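Local coordinates for scyllo-inositol 2-dehydrogenase (NADP(+)) IolW (Bacillus subtilis subsp. subtilis, PDB 3GDO), which catalyses the reversible NADPH-dependent reduction of scyllo-inosose to scyllo-inositol and cannot use NADH in place of NADPH, at residues E59-P64 with M83-A88. Numbering follows the deposited sequence.
Sequences EITNDP and MACIQA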
ATOM      1  N   GLU B  59       0.789 -13.863 -46.606  1.00 53.38           N
ATOM      2  CA  GLU B  59       1.076 -12.673 -47.388  1.00 53.06           C
ATOM      3  C   GLU B  59       2.129 -11.773 -46.694  1.00 51.91           C
ATOM      4  O   GLU B  59       2.676 -10.840 -47.291  1.00 51.31           O
ATOM      5  CB  GLU B  59      -0.222 -11.910 -47.661  1.00 53.74           C
ATOM      6  CG  GLU B  59      -1.303 -12.706 -48.460  1.00 55.88           C
ATOM      7  CD  GLU B  59      -2.513 -11.831 -48.860  1.00 60.28           C
ATOM      8  OE1 GLU B  59      -2.304 -10.816 -49.585  1.00 60.72           O
ATOM      9  OE2 GLU B  59      -3.663 -12.143 -48.436  1.00 59.98           O
ATOM     10  N   ILE B  60       2.377 -12.052 -45.418  1.00 51.05           N
ATOM     11  CA  ILE B  60       3.448 -11.406 -44.665  1.00 50.02           C
ATOM     12  C   ILE B  60       4.608 -12.389 -44.444  1.00 49.37           C
ATOM     13  O   ILE B  60       5.774 -12.031 -44.651  1.00 48.04           O
ATOM     14  CB  ILE B  60       2.939 -10.907 -43.285  1.00 50.53           C
ATOM     15  CG1 ILE B  60       1.727  -9.971 -43.445  1.00 50.41           C
ATOM     16  CG2 ILE B  60       4.077 -10.292 -42.452  1.00 48.82           C
ATOM     17  CD1 ILE B  60       2.034  -8.507 -43.512  1.00 52.00           C
ATOM     18  N   THR B  61       4.295 -13.613 -44.019  1.00 48.82           N
ATOM     19  CA  THR B  61       5.350 -14.561 -43.662  1.00 50.25           C
ATOM     20  C   THR B  61       6.168 -15.064 -44.869  1.00 50.67           C
ATOM     21  O   THR B  61       7.345 -15.374 -44.719  1.00 51.21           O
ATOM     22  CB  THR B  61       4.831 -15.766 -42.854  1.00 49.87           C
ATOM     23  OG1 THR B  61       3.896 -16.493 -43.645  1.00 50.69           O
ATOM     24  CG2 THR B  61       4.158 -15.298 -41.571  1.00 50.54           C
ATOM     25  N   ASN B  62       5.542 -15.135 -46.046  1.00 51.07           N
ATOM     26  CA  ASN B  62       6.223 -15.563 -47.268  1.00 51.16           C
ATOM     27  C   ASN B  62       6.798 -14.429 -48.051  1.00 50.66           C
ATOM     28  O   ASN B  62       7.483 -14.664 -49.048  1.00 51.09           O
ATOM     29  CB  ASN B  62       5.283 -16.319 -48.202  1.00 51.59           C
ATOM     30  CG  ASN B  62       4.780 -17.590 -47.601  1.00 52.59           C
ATOM     31  OD1 ASN B  62       5.259 -18.020 -46.555  1.00 55.99           O
ATOM     32  ND2 ASN B  62       3.796 -18.203 -48.251  1.00 57.44           N
ATOM     33  N   ASP B  63       6.490 -13.201 -47.655  1.00 50.36           N
ATOM     34  CA  ASP B  63       7.040 -12.066 -48.374  1.00 49.35           C
ATOM     35  C   ASP B  63       8.477 -11.817 -47.900  1.00 49.29           C
ATOM     36  O   ASP B  63       8.692 -11.334 -46.771  1.00 48.29           O
ATOM     37  CB  ASP B  63       6.164 -10.828 -48.215  1.00 49.48           C
ATOM     38  CG  ASP B  63       6.766  -9.606 -48.878  1.00 50.17           C
ATOM     39  OD1 ASP B  63       7.904  -9.709 -49.365  1.00 52.80           O
ATOM     40  OD2 ASP B  63       6.136  -8.530 -48.918  1.00 52.22           O
ATOM     41  N   PRO B  64       9.472 -12.128 -48.770  1.00 48.66           N
ATOM     42  CA  PRO B  64      10.908 -11.960 -48.428  1.00 47.83           C
ATOM     43  C   PRO B  64      11.361 -10.529 -48.185  1.00 46.45           C
ATOM     44  O   PRO B  64      12.424 -10.306 -47.605  1.00 46.89           O
ATOM     45  CB  PRO B  64      11.658 -12.525 -49.665  1.00 47.96           C
ATOM     46  CG  PRO B  64      10.631 -12.560 -50.773  1.00 49.01           C
ATOM     47  CD  PRO B  64       9.287 -12.769 -50.091  1.00 49.07           C
ATOM     48  N   MET B  83       5.001 -17.727 -33.672  1.00 44.18           N
ATOM     49  CA  MET B  83       5.783 -18.884 -34.062  1.00 44.51           C
ATOM     50  C   MET B  83       5.943 -18.911 -35.578  1.00 45.02           C
ATOM     51  O   MET B  83       7.067 -19.049 -36.075  1.00 45.64           O
ATOM     52  CB  MET B  83       5.167 -20.196 -33.562  1.00 43.79           C
ATOM     53  CG  MET B  83       6.160 -21.397 -33.710  1.00 42.41           C
ATOM     54  SD  MET B  83       7.795 -21.141 -32.989  1.00 37.50           S
ATOM     55  CE  MET B  83       7.647 -22.387 -31.694  1.00 35.04           C
ATOM     56  N   ALA B  84       4.826 -18.744 -36.291  1.00 44.65           N
ATOM     57  CA  ALA B  84       4.807 -18.683 -37.743  1.00 45.04           C
ATOM     58  C   ALA B  84       5.767 -17.628 -38.263  1.00 45.46           C
ATOM     59  O   ALA B  84       6.465 -17.851 -39.253  1.00 45.00           O
ATOM     60  CB  ALA B  84       3.399 -18.400 -38.235  1.00 45.77           C
ATOM     61  N   CYS B  85       5.826 -16.476 -37.600  1.00 45.41           N
ATOM     62  CA  CYS B  85       6.753 -15.433 -38.049  1.00 45.47           C
ATOM     63  C   CYS B  85       8.193 -15.832 -37.801  1.00 45.60           C
ATOM     64  O   CYS B  85       9.075 -15.594 -38.650  1.00 44.76           O
ATOM     65  CB  CYS B  85       6.479 -14.116 -37.355  1.00 45.77           C
ATOM     66  SG  CYS B  85       4.944 -13.363 -37.872  1.00 47.79           S
ATOM     67  N   ILE B  86       8.427 -16.417 -36.628  1.00 45.96           N
ATOM     68  CA  ILE B  86       9.742 -16.913 -36.274  1.00 46.67           C
ATOM     69  C   ILE B  86      10.162 -18.000 -37.284  1.00 47.58           C
ATOM     70  O   ILE B  86      11.243 -17.916 -37.839  1.00 47.73           O
ATOM     71  CB  ILE B  86       9.812 -17.430 -34.818  1.00 46.64           C
ATOM     72  CG1 ILE B  86       9.689 -16.279 -33.813  1.00 44.59           C
ATOM     73  CG2 ILE B  86      11.157 -18.134 -34.536  1.00 45.87           C
ATOM     74  CD1 ILE B  86       9.347 -16.773 -32.409  1.00 40.39           C
ATOM     75  N   GLN B  87       9.297 -18.984 -37.538  1.00 48.78           N
ATOM     76  CA  GLN B  87       9.596 -20.034 -38.520  1.00 49.60           C
ATOM     77  C   GLN B  87       9.948 -19.443 -39.890  1.00 49.29           C
ATOM     78  O   GLN B  87      10.763 -19.995 -40.592  1.00 50.10           O
ATOM     79  CB  GLN B  87       8.441 -21.024 -38.694  1.00 50.09           C
ATOM     80  CG  GLN B  87       7.960 -21.767 -37.442  1.00 53.04           C
ATOM     81  CD  GLN B  87       9.004 -22.631 -36.745  1.00 57.32           C
ATOM     82  OE1 GLN B  87      10.211 -22.593 -37.053  1.00 58.06           O
ATOM     83  NE2 GLN B  87       8.532 -23.422 -35.772  1.00 58.78           N
ATOM     84  N   ALA B  88       9.359 -18.312 -40.251  1.00 48.33           N
ATOM     85  CA  ALA B  88       9.601 -17.714 -41.560  1.00 47.03           C
ATOM     86  C   ALA B  88      10.813 -16.788 -41.580  1.00 46.58           C
ATOM     87  O   ALA B  88      11.096 -16.133 -42.599  1.00 46.22           O
ATOM     88  CB  ALA B  88       8.356 -16.978 -42.041  1.00 47.23           C
TER
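Two neighbouring helices on one face of the NADP-binding Rossmann domain, 58-61 and 78-87, meet where T61 rests against A88, with 5.7 Å between their CA atoms. The A88 CB methyl lies 3.8 Å from T61 CB and makes a close van der Waals approach of 3.3 Å to T61 O. So short a gap between the backbones has little depth for a side chain, which suits the one-carbon alanine, while threonine offers a nonpolar methyl on the side facing the helix. With T61 OG1 between the backbone N and the carbonyl carbon (chi1 62°), the CG2 methyl falls anti to that carbon and faces the last turn of helix 78-87. There it approaches A84 O at 4.1 Å and C85 SG at 4.2 Å. A84 O also accepts a hydrogen bond from A88 N at 3.1 Å, which ties A88 to the helix end. No hydrogen bond joins the two segments, and the 155 Å² they bury comes mostly from T61 and A88.

In the parallel Rossmann sheet, strand 68-71 follows the first helix and precedes the second, and it forms the floor beneath both: I60 and C85 each touch V69 from their own helix. The branched, nonpolar I60 also covers V54 and I66, while the compact thiol of C85 is buried beside the sheet. On the far side of helix 78-87, M83 and I86 pack on A111 of helix 102-115. Polar groups hold the turn after T61: D63 forms a salt bridge with K35 through OD2 and accepts the N-H of A65 through OD1, and D63 O takes a hydrogen bond from K90, just beyond A88.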